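Local coordinates for putative transcription protein (Pseudomonas aeruginosa PAO1, PDB 4GCV) that probably acts as a DNA-binding transcriptional regulator of the HxlR family, with a proposed role in sensing oxidative stress, at residues 46-50 and 51-55; 146-150 and 151-155. The protein carries 2 engineered substitutions. All coordinates share one frame; numbering follows the deposited sequence.

Following the chain from the N terminus, interaction 1 comes first, at the turn where helix 39-46 gives way to helix 50-62 inside the helix-turn-helix. Interaction 2 opens near the C terminus, where the loop after strand 140-144 enters helix 150-155. Each is a local contact at the start of a helix, closing a single turn of chain; the two lie in series, neither nested nor crossed, with about 27 Å between their nearest atoms. The dimer brings them together: Arg155 of one subunit donates to the backbone carbonyls of Leu46 and Asp47 of the other, joining the C-terminal helix to the helix-turn-helix of its partner.

Interaction 1 (46-50 and 51-55); sequences LDIAP and NMLTR
Asn51 sits directly after Pro50 in the opening turn of helix 50-62, its amide group turned to the side of its own backbone N, with Asn51 OD1 4.1 Å from Pro50 C. With Met52 the contact becomes one of side chains. Its CG, roughly opposite the backbone N (chi1 152°), meets the end of Ile48: Met52 CG lies 3.4 Å from Ile48 CD1, tighter than ordinary van der Waals contact. The two side chains cross at about a right angle, and beyond CG the selenomethionine chain bends twice. Met52 N also makes a weak bond to Ala49 O. This is the turn of a helix-turn-helix: Asp47 leaves helix 39-46 with positive phi, Ala49 occupies the N-cap position of the next helix, contributing its carbonyl but no side-chain cap, and helix 50-62, by analogy with other winged-helix regulators, is probably the one that reads DNA. Leu53 N makes the first regular helical bond, to Ala49 O at 3.0 Å. Leu53 CB lies 4.1 Å from Ile48 CG1, and both residues are buried: Ile48 also rests on Trp24, while Leu53 reaches Phe39, Phe42 and Ser43, so the turn is packed against the two preceding helices. Thr54 grips Pro50 O twice. Thr54 N donates to Pro50 O over 2.9 Å, and Thr54 OG1 donates to Pro50 O over 3.0 Å, from well above the carbonyl plane. Setting OG1 beside the backbone N (chi1 -71°) turns the hydroxyl back to that carbonyl one turn earlier. Arg55 carries the helix on through a long backbone bond from Arg55 N to Asn51 O, 3.3 Å, and the same oxygen lies over one face of the Arg55 guanidinium, toward the rim.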
ATOM      1  N   LEU B  46       5.866  20.648   2.149  1.00 40.90           N
ATOM      2  CA  LEU B  46       5.134  19.977   1.067  1.00 40.18           C
ATOM      3  C   LEU B  46       4.471  20.909   0.026  1.00 41.26           C
ATOM      4  O   LEU B  46       3.897  20.480  -0.993  1.00 41.61           O
ATOM      5  CB  LEU B  46       4.109  19.047   1.702  1.00 39.11           C
ATOM      6  CG  LEU B  46       4.432  17.547   1.903  1.00 39.27           C
ATOM      7  CD1 LEU B  46       5.949  17.115   1.849  1.00 41.59           C
ATOM      8  CD2 LEU B  46       3.739  17.039   3.088  1.00 35.24           C
ATOM      9  N   ASP B  47       4.541  22.195   0.274  1.00 42.61           N
ATOM     10  CA  ASP B  47       3.864  23.181  -0.595  1.00 44.34           C
ATOM     11  C   ASP B  47       2.425  22.821  -0.921  1.00 44.51           C
ATOM     12  O   ASP B  47       2.029  22.804  -2.099  1.00 45.54           O
ATOM     13  CB  ASP B  47       4.651  23.447  -1.882  1.00 44.59           C
ATOM     14  CG  ASP B  47       4.210  24.704  -2.544  1.00 48.11           C
ATOM     15  OD1 ASP B  47       3.762  25.602  -1.783  1.00 49.68           O
ATOM     16  OD2 ASP B  47       4.294  24.805  -3.800  1.00 46.52           O
ATOM     17  N   ILE B  48       1.642  22.568   0.126  1.00 43.47           N
ATOM     18  CA  ILE B  48       0.256  22.141   0.002  1.00 42.64           C
ATOM     19  C   ILE B  48      -0.649  23.166   0.671  1.00 43.15           C
ATOM     20  O   ILE B  48      -0.329  23.676   1.743  1.00 43.97           O
ATOM     21  CB  ILE B  48       0.090  20.719   0.630  1.00 42.02           C
ATOM     22  CG1 ILE B  48      -1.374  20.278   0.825  1.00 41.93           C
ATOM     23  CG2 ILE B  48       0.822  20.592   2.001  1.00 42.68           C
ATOM     24  CD1 ILE B  48      -1.429  18.734   1.115  1.00 36.93           C
ATOM     25  N   ALA B  49      -1.779  23.471   0.046  1.00 42.24           N
ATOM     26  CA  ALA B  49      -2.745  24.374   0.647  1.00 43.36           C
ATOM     27  C   ALA B  49      -3.323  23.809   1.959  1.00 41.98           C
ATOM     28  O   ALA B  49      -3.492  22.621   2.070  1.00 39.33           O
ATOM     29  CB  ALA B  49      -3.894  24.700  -0.356  1.00 44.82           C
ATOM     30  N   PRO B  50      -3.648  24.685   2.923  1.00 43.47           N
ATOM     31  CA  PRO B  50      -4.127  24.344   4.274  1.00 44.40           C
ATOM     32  C   PRO B  50      -5.330  23.413   4.319  1.00 45.39           C
ATOM     33  O   PRO B  50      -5.310  22.435   5.070  1.00 44.89           O
ATOM     34  CB  PRO B  50      -4.564  25.706   4.845  1.00 46.35           C
ATOM     35  CG  PRO B  50      -3.737  26.681   4.123  1.00 47.16           C
ATOM     36  CD  PRO B  50      -3.550  26.144   2.740  1.00 44.93           C
ATOM     37  N   ASN B  51      -6.382  23.730   3.563  1.00 47.87           N
ATOM     38  CA  ASN B  51      -7.623  22.969   3.648  1.00 49.97           C
ATOM     39  C   ASN B  51      -7.362  21.533   3.268  1.00 48.16           C
ATOM     40  O   ASN B  51      -7.971  20.620   3.797  1.00 48.39           O
ATOM     41  CB  ASN B  51      -8.741  23.548   2.762  1.00 52.12           C
ATOM     42  CG  ASN B  51      -9.437  24.743   3.392  1.00 56.58           C
ATOM     43  OD1 ASN B  51      -9.062  25.196   4.474  1.00 58.48           O
ATOM     44  ND2 ASN B  51     -10.469  25.255   2.719  1.00 58.00           N
HETATM   45  N   MSE B  52      -6.451  21.328   2.343  1.00 47.60           N
HETATM   46  CA  MSE B  52      -6.164  19.981   1.898  1.00 47.02           C
HETATM   47  C   MSE B  52      -5.195  19.266   2.841  1.00 42.64           C
HETATM   48  O   MSE B  52      -5.296  18.042   3.067  1.00 40.26           O
HETATM   49  CB  MSE B  52      -5.574  20.037   0.511  1.00 48.78           C
HETATM   50  CG  MSE B  52      -4.664  18.873   0.251  1.00 58.73           C
HETATM   51 SE   MSE B  52      -5.438  17.740  -1.061  1.00 87.72          SE
HETATM   52  CE  MSE B  52      -4.954  18.833  -2.634  1.00 75.43           C
ATOM     53  N   LEU B  53      -4.255  20.021   3.389  1.00 40.61           N
ATOM     54  CA  LEU B  53      -3.360  19.454   4.354  1.00 38.84           C
ATOM     55  C   LEU B  53      -4.195  18.899   5.552  1.00 39.77           C
ATOM     56  O   LEU B  53      -3.889  17.836   6.094  1.00 37.91           O
ATOM     57  CB  LEU B  53      -2.331  20.503   4.785  1.00 38.25           C
ATOM     58  CG  LEU B  53      -1.366  20.061   5.897  1.00 36.99           C
ATOM     59  CD1 LEU B  53      -0.682  18.725   5.557  1.00 34.64           C
ATOM     60  CD2 LEU B  53      -0.339  21.100   6.179  1.00 37.37           C
ATOM     61  N   THR B  54      -5.258  19.622   5.909  1.00 41.84           N
ATOM     62  CA  THR B  54      -6.042  19.374   7.089  1.00 44.39           C
ATOM     63  C   THR B  54      -6.874  18.123   6.867  1.00 44.97           C
ATOM     64  O   THR B  54      -6.980  17.253   7.764  1.00 44.84           O
ATOM     65  CB  THR B  54      -6.957  20.594   7.408  1.00 47.10           C
ATOM     66  OG1 THR B  54      -6.136  21.667   7.862  1.00 49.34           O
ATOM     67  CG2 THR B  54      -8.003  20.284   8.490  1.00 47.77           C
ATOM     68  N   ARG B  55      -7.448  18.009   5.675  1.00 44.86           N
ATOM     69  CA  ARG B  55      -8.265  16.864   5.376  1.00 45.10           C
ATOM     70  C   ARG B  55      -7.385  15.603   5.387  1.00 42.11           C
ATOM     71  O   ARG B  55      -7.789  14.554   5.885  1.00 42.40           O
ATOM     72  CB  ARG B  55      -8.972  17.059   4.038  1.00 45.81           C
ATOM     73  CG  ARG B  55     -10.492  16.924   4.149  1.00 52.62           C
ATOM     74  CD  ARG B  55     -11.231  17.713   3.042  1.00 59.44           C
ATOM     75  NE  ARG B  55     -10.473  17.680   1.795  1.00 60.62           N
ATOM     76  CZ  ARG B  55     -10.291  18.741   1.010  1.00 65.33           C
ATOM     77  NH1 ARG B  55     -10.813  19.913   1.356  1.00 66.47           N
ATOM     78  NH2 ARG B  55      -9.557  18.644  -0.107  1.00 63.56           N
TER

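Interaction 2 (146-150 and 151-155); sequences PAASE and EMRQR
A serine N-cap opens helix 150-155, the short C-terminal helix of the modelled chain: Ser149 OG accepts from Met152 N. The bond from Met152 N to Ser149 OG is long, at 3.3 Å, but fairly straight, with an N-H...O angle of 159°. It depends on the serine rotamer, for a chi1 of 62° tucks OG between the backbone N and the carbonyl carbon, where it faces the amides of the first turn. The carbonyl of the same residue serves the next step, as Arg153 N donates to Ser149 O at 3.0 Å. The Arg153 side chain also touches this oxygen, Arg153 CG being 3.2 Å from Ser149 O, before the chain bends at its second and third torsions. Gln154 N then donates to Glu150 O over 3.2 Å, continuing the regular helical pattern. Ala148 CB packs against CG of the buried Met152 at 3.8 Å, and the selenium-bearing end leads on, away from the loop, toward Cys11 of the second subunit. The helix belongs to the dimer interface, since Arg155 uses NE and NH2 to bond the backbone carbonyls of Leu46 and Asp47 of that subunit, in its helix-turn-helix. Glu151, one turn before Arg155, flanks this arginine: Glu151 OE1 lies 3.0 Å from Arg155 NH1 but well out of the guanidinium plane, making the salt bridge one of charge alone, without an N-H aimed at the oxygen. The carboxylate carbon sits above one face of the guanidinium, toward its rim. Across the interface Glu151 OE2 comes close to Asp47 OD2 of the second subunit, a pairing of like charges that may favour proton uptake and that the nearby arginine would partly offset.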
ATOM      1  N   PRO B 146      -4.252 -19.796  10.328  1.00 53.12           N
ATOM      2  CA  PRO B 146      -4.736 -20.722  11.363  1.00 55.68           C
ATOM      3  C   PRO B 146      -5.936 -20.207  12.162  1.00 55.75           C
ATOM      4  O   PRO B 146      -6.814 -20.991  12.504  1.00 57.94           O
ATOM      5  CB  PRO B 146      -3.528 -20.903  12.285  1.00 56.15           C
ATOM      6  CG  PRO B 146      -2.340 -20.455  11.468  1.00 55.25           C
ATOM      7  CD  PRO B 146      -2.813 -19.489  10.462  1.00 51.81           C
ATOM      8  N   ALA B 147      -5.986 -18.910  12.432  1.00 54.10           N
ATOM      9  CA  ALA B 147      -7.082 -18.312  13.217  1.00 55.32           C
ATOM     10  C   ALA B 147      -8.367 -18.000  12.392  1.00 55.47           C
ATOM     11  O   ALA B 147      -9.425 -17.698  12.978  1.00 56.41           O
ATOM     12  CB  ALA B 147      -6.588 -17.043  13.926  1.00 53.45           C
ATOM     13  N   ALA B 148      -8.279 -18.105  11.058  1.00 54.29           N
ATOM     14  CA  ALA B 148      -9.407 -17.786  10.141  1.00 54.38           C
ATOM     15  C   ALA B 148     -10.748 -18.457  10.434  1.00 56.68           C
ATOM     16  O   ALA B 148     -10.842 -19.698  10.531  1.00 58.70           O
ATOM     17  CB  ALA B 148      -9.017 -18.014   8.677  1.00 53.26           C
ATOM     18  N   SER B 149     -11.780 -17.622  10.562  1.00 56.81           N
ATOM     19  CA  SER B 149     -13.195 -18.083  10.580  1.00 60.04           C
ATOM     20  C   SER B 149     -13.590 -18.692   9.237  1.00 61.04           C
ATOM     21  O   SER B 149     -12.928 -18.428   8.206  1.00 59.49           O
ATOM     22  CB  SER B 149     -14.142 -16.905  10.865  1.00 58.94           C
ATOM     23  OG  SER B 149     -14.049 -15.916   9.837  1.00 56.84           O
ATOM     24  N   GLU B 150     -14.687 -19.452   9.260  1.00 64.76           N
ATOM     25  CA  GLU B 150     -15.390 -19.990   8.072  1.00 67.00           C
ATOM     26  C   GLU B 150     -15.556 -18.917   6.974  1.00 65.01           C
ATOM     27  O   GLU B 150     -15.239 -19.167   5.812  1.00 64.12           O
ATOM     28  CB  GLU B 150     -16.755 -20.572   8.494  1.00 70.40           C
ATOM     29  CG  GLU B 150     -17.390 -21.616   7.520  1.00 76.05           C
ATOM     30  CD  GLU B 150     -18.667 -22.326   8.072  1.00 83.28           C
ATOM     31  OE1 GLU B 150     -19.566 -21.655   8.646  1.00 84.89           O
ATOM     32  OE2 GLU B 150     -18.783 -23.571   7.916  1.00 88.44           O
ATOM     33  N   GLU B 151     -16.013 -17.725   7.364  1.00 64.24           N
ATOM     34  CA  GLU B 151     -16.218 -16.619   6.450  1.00 63.52           C
ATOM     35  C   GLU B 151     -14.904 -16.227   5.782  1.00 61.55           C
ATOM     36  O   GLU B 151     -14.857 -16.002   4.567  1.00 59.83           O
ATOM     37  CB  GLU B 151     -16.769 -15.404   7.196  1.00 63.19           C
ATOM     38  CG  GLU B 151     -18.260 -15.206   7.098  1.00 69.13           C
ATOM     39  CD  GLU B 151     -18.694 -14.615   5.760  1.00 71.01           C
ATOM     40  OE1 GLU B 151     -18.276 -13.469   5.446  1.00 70.72           O
ATOM     41  OE2 GLU B 151     -19.450 -15.298   5.031  1.00 70.39           O
HETATM   42  N   MSE B 152     -13.841 -16.130   6.580  1.00 60.95           N
HETATM   43  CA  MSE B 152     -12.548 -15.752   6.038  1.00 59.66           C
HETATM   44  C   MSE B 152     -12.054 -16.749   4.997  1.00 60.19           C
HETATM   45  O   MSE B 152     -11.569 -16.346   3.942  1.00 58.67           O
HETATM   46  CB  MSE B 152     -11.511 -15.554   7.153  1.00 59.21           C
HETATM   47  CG  MSE B 152     -10.198 -15.078   6.628  1.00 58.61           C
HETATM   48 SE   MSE B 152     -10.407 -13.268   5.906  1.00 63.99          SE
HETATM   49  CE  MSE B 152     -10.343 -12.243   7.587  1.00 60.99           C
ATOM     50  N   ARG B 153     -12.185 -18.037   5.309  1.00 63.60           N
ATOM     51  CA  ARG B 153     -11.805 -19.150   4.427  1.00 66.28           C
ATOM     52  C   ARG B 153     -12.466 -19.052   3.049  1.00 67.32           C
ATOM     53  O   ARG B 153     -11.826 -19.289   2.021  1.00 66.40           O
ATOM     54  CB  ARG B 153     -12.198 -20.487   5.080  1.00 69.47           C
ATOM     55  CG  ARG B 153     -11.550 -20.774   6.438  1.00 71.19           C
ATOM     56  CD  ARG B 153     -10.540 -21.904   6.350  1.00 74.93           C
ATOM     57  NE  ARG B 153     -10.997 -23.127   7.008  1.00 80.15           N
ATOM     58  CZ  ARG B 153     -11.670 -24.123   6.409  1.00 84.87           C
ATOM     59  NH1 ARG B 153     -11.988 -24.059   5.109  1.00 83.66           N
ATOM     60  NH2 ARG B 153     -12.035 -25.196   7.114  1.00 86.61           N
ATOM     61  N   GLN B 154     -13.753 -18.706   3.057  1.00 70.28           N
ATOM     62  CA  GLN B 154     -14.561 -18.535   1.853  1.00 73.17           C
ATOM     63  C   GLN B 154     -14.066 -17.359   1.038  1.00 72.67           C
ATOM     64  O   GLN B 154     -14.023 -17.424  -0.187  1.00 72.91           O
ATOM     65  CB  GLN B 154     -16.033 -18.294   2.209  1.00 74.59           C
ATOM     66  CG  GLN B 154     -17.014 -18.494   1.035  1.00 77.31           C
ATOM     67  CD  GLN B 154     -18.110 -17.418   0.976  1.00 78.57           C
ATOM     68  OE1 GLN B 154     -17.815 -16.217   0.940  1.00 77.52           O
ATOM     69  NE2 GLN B 154     -19.368 -17.847   0.956  1.00 78.67           N
ATOM     70  N   ARG B 155     -13.704 -16.277   1.717  1.00 40.87           N
ATOM     71  CA  ARG B 155     -13.213 -15.091   1.024  1.00 43.98           C
ATOM     72  C   ARG B 155     -11.858 -15.307   0.353  1.00 45.83           C
ATOM     73  O   ARG B 155     -11.535 -14.608  -0.627  1.00 47.51           O
ATOM     74  CB  ARG B 155     -13.208 -13.874   1.939  1.00 43.69           C
ATOM     75  CG  ARG B 155     -14.596 -13.489   2.307  1.00 44.26           C
ATOM     76  CD  ARG B 155     -14.687 -12.379   3.350  1.00 46.17           C
ATOM     77  NE  ARG B 155     -16.011 -11.806   3.207  1.00 47.19           N
ATOM     78  CZ  ARG B 155     -16.751 -11.274   4.170  1.00 50.27           C
ATOM     79  NH1 ARG B 155     -16.308 -11.202   5.411  1.00 48.87           N
ATOM     80  NH2 ARG B 155     -17.955 -10.800   3.864  1.00 49.56           N
TER